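Local coordinates for protein phosphoacetylglucosamine mutase (Aspergillus lentulus, PDB 5OAW) that catalyses the interconversion of N-acetylglucosamine 6-phosphate and 1-phosphate, probably by way of a phosphoserine, with a magnesium ion bound at its active site, at residues G59-V64 / P125-F130; K79-M84 / Q166-V171; R201-V206 / I438-G443; R322-A327 / R409-L414. One frame throughout, in Å; residues are numbered along the deposited sequence.

Along the chain the four contacts fall into two groups. Contacts 1 and 2 belong to the first α/β/α domain; their centres lie about 9 Å apart, their segments alternate in sequence, and strands 61-66 and 75-81 are neighbours in one mixed sheet, with V81 N hydrogen-bonded to G63 O. In contact 2 the H168 side chain is about 9 Å from the bound GlcNAc-6P and the magnesium ion. Contacts 3 and 4 follow, both segments of 4 falling between those of 3; their centres are about 14 Å apart, and they meet round C413 on helix 408-420. The groups' centres are about 30 to 38 Å apart: one builds domain I, the other packs domain III and joins it to domain II.

Contact 1: residues G59-V64 / P125-F130; sequences GQWIGV and PARVVF
I62-V64 runs parallel beside V128-F130, the axes of the short segments 61-64 and 127-130 approaching to 4.4 Å at an angle of 31°. They belong to the central sheet of the first α/β/α domain of the phosphohexomutase fold, where strand 61-66 lies between 75-81 and 127-132. Three backbone bonds join the pair: I62 N gives to R127 O, V129 N to I62 O at 3.0 Å, and V64 N to V129 O at 2.8 Å. The second is the most bent of the three.

W61 and R127 bury more surface here than any other residues and share one face of the sheet with V129. With CG set beside its backbone N (chi1 -72°), the indole swings across to the neighbouring strand, and CB of R127 sits over its six-membered ring, 3.4 Å from the centroid, in a CH-pi contact. Beyond CB the arginine bends at chi3, so that CZ2 of W61 lies over one guanidinium face, toward its rim, with the two planes 41° apart. No bond joins W61 NE1 to R127 NH1, since both are donors; the arginine instead reaches E155 through NH2 in a salt bridge. K174 adds a cation-pi contact to the same indole. CG2 of V129 touches W61 CE3 at 4.0 Å.

I62, V64, V128 and F130 occupy the other face, where helix 40-56 packs on I62 and helix 138-151 on V128 and F130. There the CB atoms of V64 and F130 lie 4.0 Å apart, and CG2 of V64 meets CG2 of V128 at the same distance.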
loop_
_atom_site.group_PDB
_atom_site.type_symbol
_atom_site.label_atom_id
_atom_site.label_comp_id
_atom_site.label_asym_id
_atom_site.label_seq_id
_atom_site.Cartn_x
_atom_site.Cartn_y
_atom_site.Cartn_z
ATOM N N GLY A 59 6.791 10.154 23.762
ATOM C CA GLY A 59 5.540 9.467 24.124
ATOM C C GLY A 59 4.399 9.572 23.117
ATOM O O GLY A 59 3.220 9.458 23.491
ATOM N N GLN A 60 4.737 9.800 21.844
ATOM C CA GLN A 60 3.752 9.758 20.757
ATOM C C GLN A 60 3.221 8.327 20.538
ATOM O O GLN A 60 3.924 7.343 20.825
ATOM C CB GLN A 60 4.353 10.325 19.468
ATOM C CG GLN A 60 4.192 11.829 19.358
ATOM C CD GLN A 60 4.872 12.403 18.133
ATOM O OE1 GLN A 60 4.214 12.793 17.175
ATOM N NE2 GLN A 60 6.194 12.479 18.165
ATOM N N TRP A 61 1.976 8.214 20.077
ATOM C CA TRP A 61 1.396 6.899 19.788
ATOM C C TRP A 61 2.118 6.201 18.621
ATOM O O TRP A 61 2.334 6.787 17.546
ATOM C CB TRP A 61 -0.098 7.000 19.516
ATOM C CG TRP A 61 -0.886 7.280 20.739
ATOM C CD1 TRP A 61 -1.288 8.505 21.182
ATOM C CD2 TRP A 61 -1.371 6.327 21.694
ATOM N NE1 TRP A 61 -2.002 8.379 22.348
ATOM C CE2 TRP A 61 -2.067 7.054 22.692
ATOM C CE3 TRP A 61 -1.298 4.923 21.803
ATOM C CZ2 TRP A 61 -2.696 6.432 23.792
ATOM C CZ3 TRP A 61 -1.917 4.300 22.899
ATOM C CH2 TRP A 61 -2.606 5.064 23.885
ATOM N N ILE A 62 2.512 4.959 18.873
ATOM C CA ILE A 62 3.131 4.096 17.864
ATOM C C ILE A 62 2.182 2.921 17.616
ATOM O O ILE A 62 1.641 2.339 18.566
ATOM C CB ILE A 62 4.546 3.631 18.317
ATOM C CG1 ILE A 62 5.499 4.837 18.502
ATOM C CG2 ILE A 62 5.139 2.575 17.376
ATOM C CD1 ILE A 62 5.780 5.676 17.260
ATOM N N GLY A 63 1.957 2.600 16.340
ATOM C CA GLY A 63 1.062 1.504 15.961
ATOM C C GLY A 63 1.773 0.188 15.769
ATOM O O GLY A 63 2.942 0.149 15.371
ATOM N N VAL A 64 1.070 -0.897 16.065
ATOM C CA VAL A 64 1.509 -2.215 15.646
ATOM C C VAL A 64 0.362 -2.870 14.883
ATOM O O VAL A 64 -0.756 -2.924 15.385
ATOM C CB VAL A 64 1.971 -3.120 16.822
ATOM C CG1 VAL A 64 2.572 -4.402 16.285
ATOM C CG2 VAL A 64 3.001 -2.432 17.708
ATOM N N PRO A 125 5.783 7.942 29.326
ATOM C CA PRO A 125 5.426 6.544 29.139
ATOM C C PRO A 125 5.199 6.287 27.656
ATOM O O PRO A 125 4.713 7.178 26.920
ATOM C CB PRO A 125 4.126 6.385 29.937
ATOM C CG PRO A 125 3.570 7.769 30.097
ATOM C CD PRO A 125 4.621 8.778 29.701
ATOM N N ALA A 126 5.591 5.093 27.219
ATOM C CA ALA A 126 5.336 4.656 25.857
ATOM C C ALA A 126 3.838 4.481 25.638
ATOM O O ALA A 126 3.128 4.024 26.536
ATOM C CB ALA A 126 6.079 3.371 25.575
ATOM N N ARG A 127 3.363 4.895 24.464
ATOM C CA ARG A 127 1.968 4.696 24.062
ATOM C C ARG A 127 1.913 3.953 22.705
ATOM O O ARG A 127 2.562 4.343 21.726
ATOM C CB ARG A 127 1.204 6.023 24.020
ATOM C CG ARG A 127 1.491 6.986 25.163
ATOM C CD ARG A 127 0.622 8.222 25.062
ATOM N NE ARG A 127 -0.309 8.312 26.181
ATOM C CZ ARG A 127 -1.364 9.121 26.242
ATOM N NH1 ARG A 127 -1.670 9.923 25.229
ATOM N NH2 ARG A 127 -2.136 9.110 27.321
ATOM N N VAL A 128 1.159 2.859 22.673
ATOM C CA VAL A 128 1.099 1.974 21.511
ATOM C C VAL A 128 -0.300 1.410 21.300
ATOM O O VAL A 128 -0.881 0.857 22.220
ATOM C CB VAL A 128 2.227 0.883 21.481
ATOM C CG1 VAL A 128 2.944 0.730 22.808
ATOM C CG2 VAL A 128 1.746 -0.462 20.938
ATOM N N VAL A 129 -0.833 1.629 20.094
ATOM C CA VAL A 129 -2.092 1.052 19.620
ATOM C C VAL A 129 -1.783 -0.144 18.728
ATOM O O VAL A 129 -0.809 -0.114 17.945
ATOM C CB VAL A 129 -2.916 2.021 18.725
ATOM C CG1 VAL A 129 -4.214 2.444 19.388
ATOM C CG2 VAL A 129 -2.086 3.212 18.244
ATOM N N PHE A 130 -2.630 -1.171 18.806
ATOM C CA PHE A 130 -2.520 -2.299 17.889
ATOM C C PHE A 130 -3.849 -2.848 17.381
ATOM O O PHE A 130 -4.896 -2.668 18.003
ATOM C CB PHE A 130 -1.623 -3.412 18.460
ATOM C CG PHE A 130 -2.015 -3.867 19.827
ATOM C CD1 PHE A 130 -3.075 -4.756 20.008
ATOM C CD2 PHE A 130 -1.323 -3.406 20.953
ATOM C CE1 PHE A 130 -3.432 -5.179 21.282
ATOM C CE2 PHE A 130 -1.684 -3.830 22.228
ATOM C CZ PHE A 130 -2.740 -4.721 22.392
#

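Contact 2: residues K79-M84 / Q166-V171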
loop_
_atom_site.group_PDB
_atom_site.type_symbol
_atom_site.label_atom_id
_atom_site.label_comp_id
_atom_site.label_asym_id
_atom_site.label_seq_id
_atom_site.Cartn_x
_atom_site.Cartn_y
_atom_site.Cartn_z
ATOM N N LYS A 79 4.188 -5.285 11.891
ATOM C CA LYS A 79 4.714 -4.044 11.330
ATOM C C LYS A 79 4.555 -2.873 12.323
ATOM O O LYS A 79 3.520 -2.768 13.000
ATOM C CB LYS A 79 3.967 -3.690 10.037
ATOM C CG LYS A 79 4.047 -4.695 8.899
ATOM C CD LYS A 79 2.893 -5.699 8.949
ATOM C CE LYS A 79 2.979 -6.693 7.791
ATOM N NZ LYS A 79 3.884 -7.871 7.999
ATOM N N LEU A 80 5.555 -1.988 12.396
ATOM C CA LEU A 80 5.435 -0.762 13.212
ATOM C C LEU A 80 4.911 0.440 12.435
ATOM O O LEU A 80 5.306 0.667 11.289
ATOM C CB LEU A 80 6.747 -0.393 13.913
ATOM C CG LEU A 80 7.162 -1.165 15.166
ATOM C CD1 LEU A 80 8.362 -0.474 15.769
ATOM C CD2 LEU A 80 6.072 -1.225 16.219
ATOM N N VAL A 81 4.024 1.203 13.068
ATOM C CA VAL A 81 3.502 2.411 12.452
ATOM C C VAL A 81 3.974 3.604 13.272
ATOM O O VAL A 81 3.755 3.662 14.479
ATOM C CB VAL A 81 1.963 2.364 12.323
ATOM C CG1 VAL A 81 1.419 3.626 11.692
ATOM C CG2 VAL A 81 1.540 1.155 11.497
ATOM N N ASP A 82 4.647 4.532 12.598
ATOM C CA ASP A 82 5.148 5.770 13.195
ATOM C C ASP A 82 4.035 6.828 13.327
ATOM O O ASP A 82 2.997 6.697 12.664
ATOM C CB ASP A 82 6.331 6.305 12.367
ATOM C CG ASP A 82 7.702 5.966 12.971
ATOM O OD1 ASP A 82 7.803 5.501 14.140
ATOM O OD2 ASP A 82 8.699 6.201 12.248
ATOM N N PRO A 83 4.256 7.892 14.156
ATOM C CA PRO A 83 3.182 8.814 14.576
ATOM C C PRO A 83 2.230 9.346 13.491
ATOM O O PRO A 83 1.006 9.407 13.721
ATOM C CB PRO A 83 3.959 9.958 15.247
ATOM C CG PRO A 83 5.136 9.273 15.841
ATOM C CD PRO A 83 5.538 8.276 14.786
ATOM N N MET A 84 2.783 9.708 12.331
ATOM C CA MET A 84 2.010 10.279 11.222
ATOM C C MET A 84 1.287 9.222 10.374
ATOM O O MET A 84 0.626 9.530 9.362
ATOM C CB MET A 84 2.928 11.160 10.371
ATOM C CG MET A 84 2.686 12.660 10.464
ATOM S SD MET A 84 1.673 13.254 11.840
ATOM C CE MET A 84 0.919 14.684 11.064
ATOM N N GLN A 166 -6.912 1.363 8.400
ATOM C CA GLN A 166 -7.645 1.810 9.592
ATOM C C GLN A 166 -6.695 2.025 10.783
ATOM O O GLN A 166 -6.755 3.053 11.447
ATOM C CB GLN A 166 -8.766 0.815 9.947
ATOM C CG GLN A 166 -10.072 0.995 9.153
ATOM C CD GLN A 166 -11.113 -0.090 9.450
ATOM O OE1 GLN A 166 -10.767 -1.208 9.812
ATOM N NE2 GLN A 166 -12.390 0.235 9.274
ATOM N N LEU A 167 -5.790 1.081 11.011
ATOM C CA LEU A 167 -4.822 1.185 12.072
ATOM C C LEU A 167 -3.899 2.374 11.880
ATOM O O LEU A 167 -3.606 3.094 12.855
ATOM C CB LEU A 167 -4.037 -0.123 12.227
ATOM C CG LEU A 167 -3.112 -0.403 13.437
ATOM C CD1 LEU A 167 -1.661 -0.098 13.102
ATOM C CD2 LEU A 167 -3.523 0.276 14.743
ATOM N N HIS A 168 -3.460 2.581 10.633
ATOM C CA HIS A 168 -2.629 3.729 10.296
ATOM C C HIS A 168 -3.413 5.013 10.542
ATOM O O HIS A 168 -2.848 6.007 11.031
ATOM C CB HIS A 168 -2.122 3.671 8.848
ATOM C CG HIS A 168 -1.066 2.628 8.625
ATOM N ND1 HIS A 168 0.236 2.943 8.303
ATOM C CD2 HIS A 168 -1.117 1.275 8.690
ATOM C CE1 HIS A 168 0.936 1.832 8.163
ATOM N NE2 HIS A 168 0.140 0.806 8.399
ATOM N N TYR A 169 -4.708 4.970 10.223
ATOM C CA TYR A 169 -5.602 6.096 10.429
ATOM C C TYR A 169 -5.630 6.493 11.906
ATOM O O TYR A 169 -5.415 7.654 12.246
ATOM C CB TYR A 169 -6.989 5.734 9.930
ATOM C CG TYR A 169 -8.084 6.640 10.423
ATOM C CD1 TYR A 169 -8.373 7.840 9.750
ATOM C CD2 TYR A 169 -8.849 6.298 11.546
ATOM C CE1 TYR A 169 -9.390 8.668 10.185
ATOM C CE2 TYR A 169 -9.861 7.125 11.993
ATOM C CZ TYR A 169 -10.128 8.310 11.306
ATOM O OH TYR A 169 -11.129 9.154 11.734
ATOM N N VAL A 170 -5.868 5.506 12.763
ATOM C CA VAL A 170 -5.947 5.703 14.202
ATOM C C VAL A 170 -4.673 6.355 14.721
ATOM O O VAL A 170 -4.747 7.361 15.416
ATOM C CB VAL A 170 -6.278 4.374 14.944
ATOM C CG1 VAL A 170 -6.148 4.532 16.456
ATOM C CG2 VAL A 170 -7.695 3.950 14.608
ATOM N N VAL A 171 -3.522 5.799 14.347
ATOM C CA VAL A 171 -2.216 6.312 14.789
ATOM C C VAL A 171 -2.024 7.779 14.421
ATOM O O VAL A 171 -1.612 8.571 15.267
ATOM C CB VAL A 171 -1.045 5.475 14.240
ATOM C CG1 VAL A 171 0.306 6.110 14.575
ATOM C CG2 VAL A 171 -1.144 4.060 14.782
#
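V81, V171 and H168 make up most of this buried contact, and V81 gives up the largest area. Both its methyls touch the H168 imidazole. CG2 lies over one face, 3.6 Å from the ring centroid and displaced toward the NE2-CE1 side, a CH-pi contact in which NE2 is 3.4 Å away. The same methyl touches CD1 of L167 at 3.8 Å. CG1, placed anti to the backbone N at a chi1 of 180°, comes within 3.7 Å of H168 ND1 and also meets CG1 of V171 at 4.0 Å.

The imidazole is held in position by ND1, which is hydrogen-bonded to the carbonyl of G85, just beyond the segment 79-84, so the ring is tied to the same loop whose preceding strand supplies V81. This is helix-on-sheet packing in the first α/β/α domain: helix 164-176 packs on the mixed sheet, and the axis of its part 166-171 passes 9.8 Å from that of strand 79-81, with their directions 34° apart. L167 also reaches M65 on the adjoining strand 61-66, spreading the helix over more than one strand. The H168 side chain is about 9 Å from both the bound GlcNAc-6P and the magnesium ion, and binds neither.

Where the strand gives way to loop, V171 also packs against backbone. Its CG1 rests 3.4 Å from D82 O and also nears P83 O. The carbonyl oxygens of P83 and V171 approach each other as two acceptors; N175 ND2, one turn further along the helix, donates to P83 O.

Contact 3: residues R201-V206 / I438-G443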
loop_
_atom_site.group_PDB
_atom_site.type_symbol
_atom_site.label_atom_id
_atom_site.label_comp_id
_atom_site.label_asym_id
_atom_site.label_seq_id
_atom_site.Cartn_x
_atom_site.Cartn_y
_atom_site.Cartn_z
ATOM N N ARG A 201 -19.979 14.536 0.112
ATOM C CA ARG A 201 -19.526 15.804 -0.467
ATOM C C ARG A 201 -18.956 15.608 -1.870
ATOM O O ARG A 201 -19.407 16.256 -2.810
ATOM C CB ARG A 201 -18.491 16.506 0.419
ATOM C CG ARG A 201 -18.953 16.851 1.823
ATOM C CD ARG A 201 -18.194 18.037 2.420
ATOM N NE ARG A 201 -16.720 17.964 2.362
ATOM C CZ ARG A 201 -15.921 17.220 3.149
ATOM N NH1 ARG A 201 -16.407 16.406 4.094
ATOM N NH2 ARG A 201 -14.603 17.286 2.980
ATOM N N VAL A 202 -18.001 14.692 -2.020
ATOM C CA VAL A 202 -17.351 14.471 -3.320
ATOM C C VAL A 202 -18.358 14.072 -4.418
ATOM O O VAL A 202 -18.166 14.404 -5.588
ATOM C CB VAL A 202 -16.112 13.532 -3.219
ATOM C CG1 VAL A 202 -16.500 12.065 -3.114
ATOM C CG2 VAL A 202 -15.192 13.734 -4.411
ATOM N N MET A 203 -19.453 13.437 -4.005
ATOM C CA MET A 203 -20.473 12.932 -4.924
ATOM C C MET A 203 -21.616 13.899 -5.243
ATOM O O MET A 203 -22.506 13.551 -6.029
ATOM C CB MET A 203 -21.070 11.634 -4.378
ATOM C CG MET A 203 -20.167 10.422 -4.486
ATOM S SD MET A 203 -19.714 9.971 -6.161
ATOM C CE MET A 203 -21.272 9.402 -6.852
ATOM N N ARG A 204 -21.615 15.086 -4.631
ATOM C CA ARG A 204 -22.695 16.069 -4.831
ATOM C C ARG A 204 -23.032 16.291 -6.322
ATOM O O ARG A 204 -22.152 16.641 -7.119
ATOM C CB ARG A 204 -22.361 17.382 -4.101
ATOM C CG ARG A 204 -23.043 18.641 -4.629
ATOM C CD ARG A 204 -23.140 19.726 -3.567
ATOM N NE ARG A 204 -24.383 19.611 -2.801
ATOM C CZ ARG A 204 -25.563 20.096 -3.186
ATOM N NH1 ARG A 204 -25.694 20.745 -4.340
ATOM N NH2 ARG A 204 -26.625 19.928 -2.410
ATOM N N GLY A 205 -24.294 16.036 -6.680
ATOM C CA GLY A 205 -24.816 16.302 -8.026
ATOM C C GLY A 205 -24.423 15.304 -9.099
ATOM O O GLY A 205 -24.550 15.573 -10.298
ATOM N N VAL A 206 -23.968 14.133 -8.668
ATOM C CA VAL A 206 -23.416 13.124 -9.571
ATOM C C VAL A 206 -23.864 11.738 -9.092
ATOM O O VAL A 206 -24.220 11.586 -7.924
ATOM C CB VAL A 206 -21.884 13.364 -9.728
ATOM C CG1 VAL A 206 -21.027 12.179 -9.320
ATOM C CG2 VAL A 206 -21.565 13.880 -11.129
ATOM N N ILE A 438 -14.827 9.046 -9.394
ATOM C CA ILE A 438 -14.234 9.531 -10.639
ATOM C C ILE A 438 -15.074 9.100 -11.850
ATOM O O ILE A 438 -15.406 9.941 -12.706
ATOM C CB ILE A 438 -12.752 9.111 -10.799
ATOM C CG1 ILE A 438 -11.882 9.763 -9.724
ATOM C CG2 ILE A 438 -12.223 9.531 -12.166
ATOM C CD1 ILE A 438 -10.558 9.072 -9.519
ATOM N N LEU A 439 -15.419 7.808 -11.900
ATOM C CA LEU A 439 -16.181 7.241 -13.004
ATOM C C LEU A 439 -17.612 7.738 -13.027
ATOM O O LEU A 439 -18.307 7.592 -14.038
ATOM C CB LEU A 439 -16.188 5.729 -12.923
ATOM C CG LEU A 439 -14.872 4.953 -13.000
ATOM C CD1 LEU A 439 -15.168 3.490 -12.710
ATOM C CD2 LEU A 439 -14.169 5.125 -14.351
ATOM N N ALA A 440 -18.050 8.302 -11.900
ATOM C CA ALA A 440 -19.360 8.918 -11.776
ATOM C C ALA A 440 -19.299 10.326 -12.325
ATOM O O ALA A 440 -20.180 10.740 -13.079
ATOM C CB ALA A 440 -19.801 8.932 -10.324
ATOM N N HIS A 441 -18.254 11.056 -11.939
ATOM C CA HIS A 441 -18.026 12.400 -12.415
ATOM C C HIS A 441 -17.745 12.415 -13.916
ATOM O O HIS A 441 -18.303 13.241 -14.633
ATOM C CB HIS A 441 -16.875 13.040 -11.652
ATOM C CG HIS A 441 -17.288 13.705 -10.374
ATOM N ND1 HIS A 441 -17.433 13.013 -9.191
ATOM C CD2 HIS A 441 -17.582 14.996 -10.094
ATOM C CE1 HIS A 441 -17.806 13.847 -8.239
ATOM N NE2 HIS A 441 -17.901 15.057 -8.758
ATOM N N LYS A 442 -16.908 11.490 -14.383
ATOM C CA LYS A 442 -16.526 11.425 -15.801
ATOM C C LYS A 442 -17.600 10.824 -16.700
ATOM O O LYS A 442 -17.525 10.961 -17.922
ATOM C CB LYS A 442 -15.229 10.629 -15.982
ATOM C CG LYS A 442 -13.963 11.394 -15.650
ATOM C CD LYS A 442 -12.750 10.548 -16.000
ATOM C CE LYS A 442 -11.441 11.154 -15.516
ATOM N NZ LYS A 442 -11.130 12.496 -16.092
ATOM N N GLY A 443 -18.578 10.152 -16.092
ATOM C CA GLY A 443 -19.613 9.417 -16.818
ATOM C C GLY A 443 -19.078 8.216 -17.583
ATOM O O GLY A 443 -19.657 7.829 -18.596
#
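A chi1 of -87° sets the H441 ring beside its own backbone N and carries it from helix 428-441 toward V206, whose CG1 lies over one imidazole face, 3.9 Å from the centroid. This CH-pi contact is offset toward the ND1-CE1 bond, and the two side chains cross nearly at right angles. The same methyl also packs against CB of A440 at 3.6 Å. M203 reaches that CB from elsewhere: its CB points away from helix 428-441, but bends at chi2 and chi3, -61° and -68°, curl the thioether back until CE is 3.8 Å from A440 CB.

The backbone behind these apolar groups is a type II beta turn, M203-V206, following the end of helix 188-202; its V206 N to M203 O bond is 3.1 Å long, and G205 has positive phi. It joins the end of helix 188-202, in domain II, to the last turns of helix 428-441, in domain III. ND1 of H441 is hydrogen-bonded to A437 O, one turn back in the same helix, which fixes the rotation of the ring, and F316 packs against the imidazole with inclined planes.

Contact 4: residues R322-A327 / R409-L414; sequences RSAGIA and RSLECL
S323 OG and S410 OG are hydrogen-bonded at 2.6 Å, and either hydroxyl could be the donor. The bond joins the C-terminal end of helix 306-323 to helix 408-420, two helices of the third α/β domain. S323 OG is gripped further by its own helix, bonded to D319 O and weakly to L320 O; the two carbonyls compete for the single proton of this hydroxyl. A chi1 of 60° puts that oxygen between the backbone N and carbonyl carbon, where it can meet its own helix and the neighbouring one at once. S410 approaches with OG beside its backbone N, and its CB lies 3.4 Å from S323 OG.

Helix 306-323 closes in a Schellman motif: G325 is the first residue to leave helical geometry, has positive phi, and sends its N back to R322 O. A324 already faces helix 408-420 from the last turn, and the chain reversal at G325 brings I326 to the same side, while S323 stays at the solvent-exposed margin. Consistent with the small methyl of A324, the CA atoms of A324 and S410 are 5.0 Å apart. CB of A324 touches CB of S410 at 3.8 Å and CD2 of L411 at 3.9 Å.

L414, one turn along from S410, points to the same side; I397 of helix 391-399 packs on both it and I326, and L320 reaches it from helix 306-323. I326 and L414 extend toward one another tip to tip, with CD1 of I326 4.0 Å from CD2 of L414.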
loop_
_atom_site.group_PDB
_atom_site.type_symbol
_atom_site.label_atom_id
_atom_site.label_comp_id
_atom_site.label_asym_id
_atom_site.label_seq_id
_atom_site.Cartn_x
_atom_site.Cartn_y
_atom_site.Cartn_z
ATOM N N ARG A 322 -7.564 22.381 -12.528
ATOM C CA ARG A 322 -7.796 23.326 -13.624
ATOM C C ARG A 322 -9.054 24.161 -13.370
ATOM O O ARG A 322 -8.939 25.362 -13.113
ATOM C CB ARG A 322 -7.844 22.632 -15.002
ATOM C CG ARG A 322 -6.480 22.410 -15.642
ATOM C CD ARG A 322 -6.590 21.791 -17.032
ATOM N NE ARG A 322 -5.526 20.806 -17.293
ATOM C CZ ARG A 322 -4.247 21.091 -17.566
ATOM N NH1 ARG A 322 -3.821 22.349 -17.614
ATOM N NH2 ARG A 322 -3.377 20.109 -17.790
ATOM N N SER A 323 -10.229 23.524 -13.399
ATOM C CA SER A 323 -11.512 24.217 -13.219
ATOM C C SER A 323 -11.645 24.942 -11.882
ATOM O O SER A 323 -12.378 25.917 -11.797
ATOM C CB SER A 323 -12.687 23.272 -13.422
ATOM O OG SER A 323 -12.628 22.214 -12.489
ATOM N N ALA A 324 -10.922 24.479 -10.859
ATOM C CA ALA A 324 -10.799 25.193 -9.582
ATOM C C ALA A 324 -9.855 26.401 -9.659
ATOM O O ALA A 324 -9.712 27.141 -8.682
ATOM C CB ALA A 324 -10.360 24.248 -8.470
ATOM N N GLY A 325 -9.209 26.583 -10.811
ATOM C CA GLY A 325 -8.292 27.702 -11.053
ATOM C C GLY A 325 -7.006 27.656 -10.253
ATOM O O GLY A 325 -6.364 28.681 -10.076
ATOM N N ILE A 326 -6.625 26.476 -9.768
ATOM C CA ILE A 326 -5.414 26.327 -8.934
ATOM C C ILE A 326 -4.318 25.431 -9.550
ATOM O O ILE A 326 -3.292 25.144 -8.898
ATOM C CB ILE A 326 -5.751 25.902 -7.474
ATOM C CG1 ILE A 326 -6.476 24.540 -7.429
ATOM C CG2 ILE A 326 -6.547 27.007 -6.768
ATOM C CD1 ILE A 326 -6.702 24.010 -6.032
ATOM N N ALA A 327 -4.525 25.030 -10.811
ATOM C CA ALA A 327 -3.578 24.171 -11.553
ATOM C C ALA A 327 -2.172 24.768 -11.617
ATOM O O ALA A 327 -1.189 24.042 -11.516
ATOM C CB ALA A 327 -4.101 23.855 -12.957
ATOM N N ARG A 409 -17.666 24.713 -7.139
ATOM C CA ARG A 409 -18.000 23.288 -7.215
ATOM C C ARG A 409 -16.745 22.401 -7.189
ATOM O O ARG A 409 -16.710 21.385 -6.482
ATOM C CB ARG A 409 -18.793 23.032 -8.494
ATOM C CG ARG A 409 -19.996 22.123 -8.325
ATOM C CD ARG A 409 -20.865 22.109 -9.576
ATOM N NE ARG A 409 -21.230 23.454 -10.038
ATOM C CZ ARG A 409 -22.241 24.188 -9.566
ATOM N NH1 ARG A 409 -23.028 23.737 -8.592
ATOM N NH2 ARG A 409 -22.469 25.393 -10.072
ATOM N N SER A 410 -15.721 22.823 -7.940
ATOM C CA SER A 410 -14.467 22.093 -8.098
ATOM C C SER A 410 -13.615 22.105 -6.837
ATOM O O SER A 410 -13.078 21.057 -6.442
ATOM C CB SER A 410 -13.683 22.643 -9.287
ATOM O OG SER A 410 -14.337 22.308 -10.491
ATOM N N LEU A 411 -13.494 23.286 -6.217
ATOM C CA LEU A 411 -12.848 23.431 -4.909
ATOM C C LEU A 411 -13.540 22.584 -3.827
ATOM O O LEU A 411 -12.874 21.978 -2.980
ATOM C CB LEU A 411 -12.839 24.895 -4.477
ATOM C CG LEU A 411 -11.923 25.891 -5.168
ATOM C CD1 LEU A 411 -12.309 27.296 -4.727
ATOM C CD2 LEU A 411 -10.462 25.623 -4.857
ATOM N N GLU A 412 -14.877 22.566 -3.876
ATOM C CA GLU A 412 -15.729 21.764 -2.989
ATOM C C GLU A 412 -15.345 20.297 -3.158
ATOM O O GLU A 412 -15.017 19.618 -2.180
ATOM C CB GLU A 412 -17.219 22.032 -3.304
ATOM C CG GLU A 412 -18.239 20.974 -2.871
ATOM C CD GLU A 412 -18.804 21.189 -1.474
ATOM O OE1 GLU A 412 -19.043 22.360 -1.095
ATOM O OE2 GLU A 412 -19.027 20.179 -0.756
ATOM N N CYS A 413 -15.335 19.853 -4.415
ATOM C CA CYS A 413 -14.978 18.492 -4.786
ATOM C C CYS A 413 -13.570 18.105 -4.338
ATOM O O CYS A 413 -13.349 16.978 -3.890
ATOM C CB CYS A 413 -15.126 18.314 -6.287
ATOM S SG CYS A 413 -15.096 16.594 -6.823
ATOM N N LEU A 414 -12.646 19.061 -4.412
ATOM C CA LEU A 414 -11.235 18.839 -4.109
ATOM C C LEU A 414 -10.958 18.781 -2.601
ATOM O O LEU A 414 -10.199 17.917 -2.123
ATOM C CB LEU A 414 -10.408 19.938 -4.788
ATOM C CG LEU A 414 -9.033 19.760 -5.433
ATOM C CD1 LEU A 414 -8.748 18.376 -5.987
ATOM C CD2 LEU A 414 -8.946 20.780 -6.555
#